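Local coordinates for protein monoglyceride lipase (Saccharomyces cerevisiae, PDB 4ZWN) that hydrolyses monoacylglycerols, preferably monounsaturated ones, to free fatty acid and glycerol, and also takes part in breaking down fatty acid ethyl esters, at residues S85-E90 against D319-L324; G209-S212 against Y216-F219. The protein carries 2 engineered substitutions. All blocks are in the same frame, centred on the assembly; numbering follows the deposited sequence.

Contact 1: residues S85-E90 against D319-L324; sequences SLNGYE and DMKQWL
Tyr89 lays its ring against Leu324, the two side chains running antiparallel, flank to flank. Tyr89 holds CG anti to its carbonyl carbon (chi1 -69°), which sends the ring toward the helix. Leu324 CD1 stands over the centre of one ring face, 4.0 Å from the Tyr89 centroid and only 2° off the ring normal, a clear CH-pi contact. Leu324 CB meets the phenol end instead, 3.5 Å from Tyr89 CZ. The hydroxyl arrives over the backbone of the helix, with Tyr89 OH 3.1 Å from Leu324 C, but it makes no hydrogen bond to the Leu324 carbonyl oxygen, which is bonded by Thr328 OG1. Its polar partners are Asp325, Thr328 and Arg61. In the alpha/beta hydrolase fold this contact joins the turn leading from helix 78-86 into strand 89-94 to the long helix 310-326, which packs on the central sheet, its Met320, Trp323 and Leu324 reaching strands 138-143 and 165-169. Replacing Tyr89 by an alanine would probably leave Leu324 CD1 without its aromatic face and deprive Asp325 of a hydroxyl partner. Nearer the surface, the lysine chain of Lys321 lies roughly perpendicular to the side chain of Asn87. Lys321 has CG anti to its backbone N (chi1 -169°) and bends at chi2, which brings its methylene chain across the amide: Lys321 CE lies 3.3 Å from Asn87 OD1 and 3.9 Å from Asn87 CB. The ammonium passes on to a salt bridge with Asp325, while Asn87 ND2 turns back to the carbonyl of His83 in the preceding helix.

Contact 2: residues G209-S212 against Y216-F219; sequences GITS and YRAF
Arg217 reaches back from helix 214-222 to the carbonyl of Thr211, the first residue to leave helical geometry after helix 207-210. Its NE donates to Thr211 O over 3.1 Å, in a bent bond with an N-H...O angle of 138°. The donor sits above the carbonyl plane, 39° out of it, and the oxygen in turn is tilted from the guanidinium plane. NH2 adds a weak second bond to the same oxygen, 3.3 Å between Arg217 NH2 and Thr211 O, and Arg301 NH1 gives another weak one. The bend at chi3 of Arg217 (-117°) brings the guanidinium over this turn, and its NH2 also comes within 3.1 Å of Ser212 O. Below the charged end the contact is apolar: Thr211 CG2 packs 3.7 Å from Arg217 CG. The same Thr211 CG2 lies more loosely against Tyr216 CB, at 4.5 Å. While the methyl faces the arginine, Thr211 OG1 accepts from Asp213 N, the bond of an ST turn, and donates to the carbonyl oxygen of Leu307. Ser212 OG is taken by Glu308 OE1. Leu307 and Glu308 belong to the loop after strand 292-297 that carries His302, whereas the two short helices lie in the insertion between strands 165-169 and 264-269, where alpha/beta hydrolases commonly carry their cap. With Arg301 and Lys208 also close to the guanidinium, positive charge is concentrated here, and the shared carbonyl of Thr211 probably offsets part of it while tying the turn to the next helix.

Contact 1 lies at the flank of the central sheet and contact 2 in what is probably the cap region, their centres 25 Å apart and their nearest atoms about 13 Å apart, without touching. In sequence, 209-212 and 216-219 both fall between the halves of contact 1. The piece that relates them is the loop bearing His302, the inferred charge-relay histidine: it bonds to residues of contact 2 through Arg301, Leu307 and Glu308, and then runs into helix 310-326, whose Met320 packs on Phe305. The side chain of Thr211 lies about 7 Å from that of His302 and about 10 Å from that of Asp272, the histidine's probable acidic partner, whereas contact 1 is remote from the active site.

Contact 1: residues S85-E90 against D319-L324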
loop_
_atom_site.group_PDB
_atom_site.type_symbol
_atom_site.label_atom_id
_atom_site.label_comp_id
_atom_site.label_asym_id
_atom_site.label_seq_id
_atom_site.Cartn_x
_atom_site.Cartn_y
_atom_site.Cartn_z
ATOM N N SER A 85 16.274 1.450 -3.398
ATOM C CA SER A 85 17.590 1.454 -2.770
ATOM C C SER A 85 18.679 1.784 -3.787
ATOM O O SER A 85 19.628 2.506 -3.483
ATOM C CB SER A 85 17.873 0.101 -2.113
ATOM O OG SER A 85 19.144 0.088 -1.488
ATOM N N LEU A 86 18.524 1.255 -4.999
ATOM C CA LEU A 86 19.475 1.497 -6.081
ATOM C C LEU A 86 19.430 2.935 -6.589
ATOM O O LEU A 86 20.398 3.419 -7.180
ATOM C CB LEU A 86 19.212 0.537 -7.244
ATOM C CG LEU A 86 19.562 -0.933 -7.014
ATOM C CD1 LEU A 86 19.057 -1.784 -8.161
ATOM C CD2 LEU A 86 21.061 -1.099 -6.849
ATOM N N ASN A 87 18.309 3.615 -6.365
ATOM C CA ASN A 87 18.119 4.956 -6.906
ATOM C C ASN A 87 18.085 6.045 -5.843
ATOM O O ASN A 87 17.514 7.115 -6.056
ATOM C CB ASN A 87 16.842 5.006 -7.739
ATOM C CG ASN A 87 16.947 4.183 -9.003
ATOM O OD1 ASN A 87 17.360 4.684 -10.050
ATOM N ND2 ASN A 87 16.585 2.909 -8.911
ATOM N N GLY A 88 18.699 5.765 -4.698
ATOM C CA GLY A 88 18.915 6.776 -3.680
ATOM C C GLY A 88 17.742 7.055 -2.764
ATOM O O GLY A 88 17.603 8.170 -2.260
ATOM N N TYR A 89 16.901 6.049 -2.536
ATOM C CA TYR A 89 15.756 6.211 -1.645
ATOM C C TYR A 89 15.664 5.105 -0.600
ATOM O O TYR A 89 15.675 3.915 -0.925
ATOM C CB TYR A 89 14.456 6.269 -2.451
ATOM C CG TYR A 89 14.329 7.525 -3.278
ATOM C CD1 TYR A 89 13.871 8.707 -2.712
ATOM C CD2 TYR A 89 14.679 7.531 -4.622
ATOM C CE1 TYR A 89 13.762 9.861 -3.462
ATOM C CE2 TYR A 89 14.571 8.676 -5.380
ATOM C CZ TYR A 89 14.114 9.839 -4.795
ATOM O OH TYR A 89 14.007 10.982 -5.549
ATOM N N GLU A 90 15.571 5.515 0.661
ATOM C CA GLU A 90 15.356 4.582 1.757
ATOM C C GLU A 90 13.908 4.113 1.776
ATOM O O GLU A 90 13.006 4.841 1.359
ATOM C CB GLU A 90 15.715 5.229 3.096
ATOM C CG GLU A 90 17.183 5.577 3.246
ATOM C CD GLU A 90 17.484 6.297 4.547
ATOM O OE1 GLU A 90 16.539 6.830 5.169
ATOM O OE2 GLU A 90 18.667 6.326 4.949
ATOM N N ASP A 319 8.233 6.058 -13.360
ATOM C CA ASP A 319 7.380 7.223 -13.169
ATOM C C ASP A 319 7.416 7.658 -11.709
ATOM O O ASP A 319 7.450 8.850 -11.408
ATOM C CB ASP A 319 5.947 6.933 -13.618
ATOM C CG ASP A 319 5.810 6.879 -15.128
ATOM O OD1 ASP A 319 6.720 7.379 -15.825
ATOM O OD2 ASP A 319 4.794 6.343 -15.621
ATOM N N MET A 320 7.427 6.686 -10.804
ATOM C CA MET A 320 7.497 6.980 -9.378
ATOM C C MET A 320 8.858 7.566 -9.013
ATOM O O MET A 320 8.946 8.531 -8.251
ATOM C CB MET A 320 7.224 5.720 -8.557
ATOM C CG MET A 320 7.460 5.894 -7.066
ATOM S SD MET A 320 6.956 4.451 -6.115
ATOM C CE MET A 320 7.595 4.875 -4.494
ATOM N N LYS A 321 9.913 6.976 -9.567
ATOM C CA LYS A 321 11.276 7.438 -9.330
ATOM C C LYS A 321 11.448 8.887 -9.800
ATOM O O LYS A 321 11.970 9.726 -9.064
ATOM C CB LYS A 321 12.278 6.511 -10.034
ATOM C CG LYS A 321 13.738 6.734 -9.659
ATOM C CD LYS A 321 14.471 7.494 -10.749
ATOM C CE LYS A 321 15.940 7.678 -10.421
ATOM N NZ LYS A 321 16.603 8.519 -11.455
ATOM N N GLN A 322 10.990 9.177 -11.014
ATOM C CA GLN A 322 11.088 10.527 -11.561
ATOM C C GLN A 322 10.245 11.503 -10.755
ATOM O O GLN A 322 10.627 12.659 -10.564
ATOM C CB GLN A 322 10.658 10.552 -13.030
ATOM C CG GLN A 322 11.634 9.865 -13.970
ATOM C CD GLN A 322 11.098 9.755 -15.383
ATOM O OE1 GLN A 322 9.966 10.151 -15.663
ATOM N NE2 GLN A 322 11.912 9.213 -16.283
ATOM N N TRP A 323 9.098 11.026 -10.285
ATOM C CA TRP A 323 8.201 11.842 -9.480
ATOM C C TRP A 323 8.853 12.205 -8.151
ATOM O O TRP A 323 8.747 13.341 -7.689
ATOM C CB TRP A 323 6.881 11.108 -9.244
ATOM C CG TRP A 323 5.841 11.942 -8.575
ATOM C CD1 TRP A 323 4.978 12.812 -9.173
ATOM C CD2 TRP A 323 5.545 11.982 -7.175
ATOM N NE1 TRP A 323 4.165 13.395 -8.233
ATOM C CE2 TRP A 323 4.494 12.902 -6.997
ATOM C CE3 TRP A 323 6.068 11.329 -6.057
ATOM C CZ2 TRP A 323 3.954 13.186 -5.746
ATOM C CZ3 TRP A 323 5.532 11.611 -4.813
ATOM C CH2 TRP A 323 4.485 12.532 -4.668
ATOM N N LEU A 324 9.529 11.231 -7.546
ATOM C CA LEU A 324 10.246 11.447 -6.292
ATOM C C LEU A 324 11.396 12.430 -6.464
ATOM O O LEU A 324 11.587 13.324 -5.638
ATOM C CB LEU A 324 10.783 10.123 -5.745
ATOM C CG LEU A 324 9.766 9.126 -5.194
ATOM C CD1 LEU A 324 10.442 7.802 -4.886
ATOM C CD2 LEU A 324 9.092 9.691 -3.954
#

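Contact 2: residues G209-S212 against Y216-F219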
loop_
_atom_site.group_PDB
_atom_site.type_symbol
_atom_site.label_atom_id
_atom_site.label_comp_id
_atom_site.label_asym_id
_atom_site.label_seq_id
_atom_site.Cartn_x
_atom_site.Cartn_y
_atom_site.Cartn_z
ATOM N N GLY A 209 -6.404 -11.755 -11.707
ATOM C CA GLY A 209 -6.728 -10.357 -11.496
ATOM C C GLY A 209 -5.572 -9.589 -10.883
ATOM O O GLY A 209 -5.410 -8.391 -11.122
ATOM N N ILE A 210 -4.761 -10.285 -10.095
ATOM C CA ILE A 210 -3.649 -9.657 -9.395
ATOM C C ILE A 210 -2.526 -9.275 -10.355
ATOM O O ILE A 210 -2.023 -8.151 -10.316
ATOM C CB ILE A 210 -3.101 -10.579 -8.286
ATOM C CG1 ILE A 210 -4.097 -10.644 -7.125
ATOM C CG2 ILE A 210 -1.754 -10.087 -7.789
ATOM C CD1 ILE A 210 -3.705 -11.595 -6.025
ATOM N N THR A 211 -2.146 -10.203 -11.228
ATOM C CA THR A 211 -1.061 -9.951 -12.173
ATOM C C THR A 211 -1.236 -10.692 -13.496
ATOM O O THR A 211 -1.939 -11.701 -13.570
ATOM C CB THR A 211 0.300 -10.346 -11.579
ATOM O OG1 THR A 211 1.333 -10.075 -12.534
ATOM C CG2 THR A 211 0.318 -11.824 -11.231
ATOM N N SER A 212 -0.581 -10.183 -14.536
ATOM C CA SER A 212 -0.608 -10.817 -15.846
ATOM C C SER A 212 0.572 -11.770 -16.030
ATOM O O SER A 212 0.562 -12.608 -16.932
ATOM C CB SER A 212 -0.600 -9.761 -16.953
ATOM O OG SER A 212 0.627 -9.051 -16.970
ATOM N N TYR A 216 5.063 -14.740 -11.432
ATOM C CA TYR A 216 4.684 -14.255 -10.109
ATOM C C TYR A 216 3.387 -14.901 -9.632
ATOM O O TYR A 216 3.158 -15.037 -8.431
ATOM C CB TYR A 216 4.533 -12.734 -10.105
ATOM C CG TYR A 216 5.840 -11.979 -10.151
ATOM C CD1 TYR A 216 6.587 -11.773 -8.998
ATOM C CD2 TYR A 216 6.320 -11.458 -11.344
ATOM C CE1 TYR A 216 7.781 -11.078 -9.036
ATOM C CE2 TYR A 216 7.510 -10.765 -11.391
ATOM C CZ TYR A 216 8.237 -10.578 -10.235
ATOM O OH TYR A 216 9.425 -9.886 -10.280
ATOM N N ARG A 217 2.536 -15.281 -10.579
ATOM C CA ARG A 217 1.313 -16.006 -10.255
ATOM C C ARG A 217 1.632 -17.323 -9.552
ATOM O O ARG A 217 1.041 -17.650 -8.521
ATOM C CB ARG A 217 0.497 -16.276 -11.518
ATOM C CG ARG A 217 -0.717 -15.388 -11.687
ATOM C CD ARG A 217 -1.527 -15.817 -12.900
ATOM N NE ARG A 217 -1.573 -14.778 -13.923
ATOM C CZ ARG A 217 -2.079 -14.950 -15.138
ATOM N NH1 ARG A 217 -2.580 -16.126 -15.491
ATOM N NH2 ARG A 217 -2.082 -13.945 -16.004
ATOM N N ALA A 218 2.575 -18.072 -10.121
ATOM C CA ALA A 218 2.966 -19.366 -9.575
ATOM C C ALA A 218 3.554 -19.220 -8.178
ATOM O O ALA A 218 3.261 -20.014 -7.284
ATOM C CB ALA A 218 3.958 -20.050 -10.499
ATOM N N PHE A 219 4.385 -18.198 -7.997
ATOM C CA PHE A 219 4.978 -17.912 -6.696
ATOM C C PHE A 219 3.918 -17.591 -5.647
ATOM O O PHE A 219 3.934 -18.141 -4.546
ATOM C CB PHE A 219 5.965 -16.749 -6.802
ATOM C CG PHE A 219 6.186 -16.023 -5.504
ATOM C CD1 PHE A 219 6.992 -16.568 -4.518
ATOM C CD2 PHE A 219 5.586 -14.793 -5.269
ATOM C CE1 PHE A 219 7.196 -15.902 -3.323
ATOM C CE2 PHE A 219 5.787 -14.124 -4.077
ATOM C CZ PHE A 219 6.593 -14.678 -3.103
#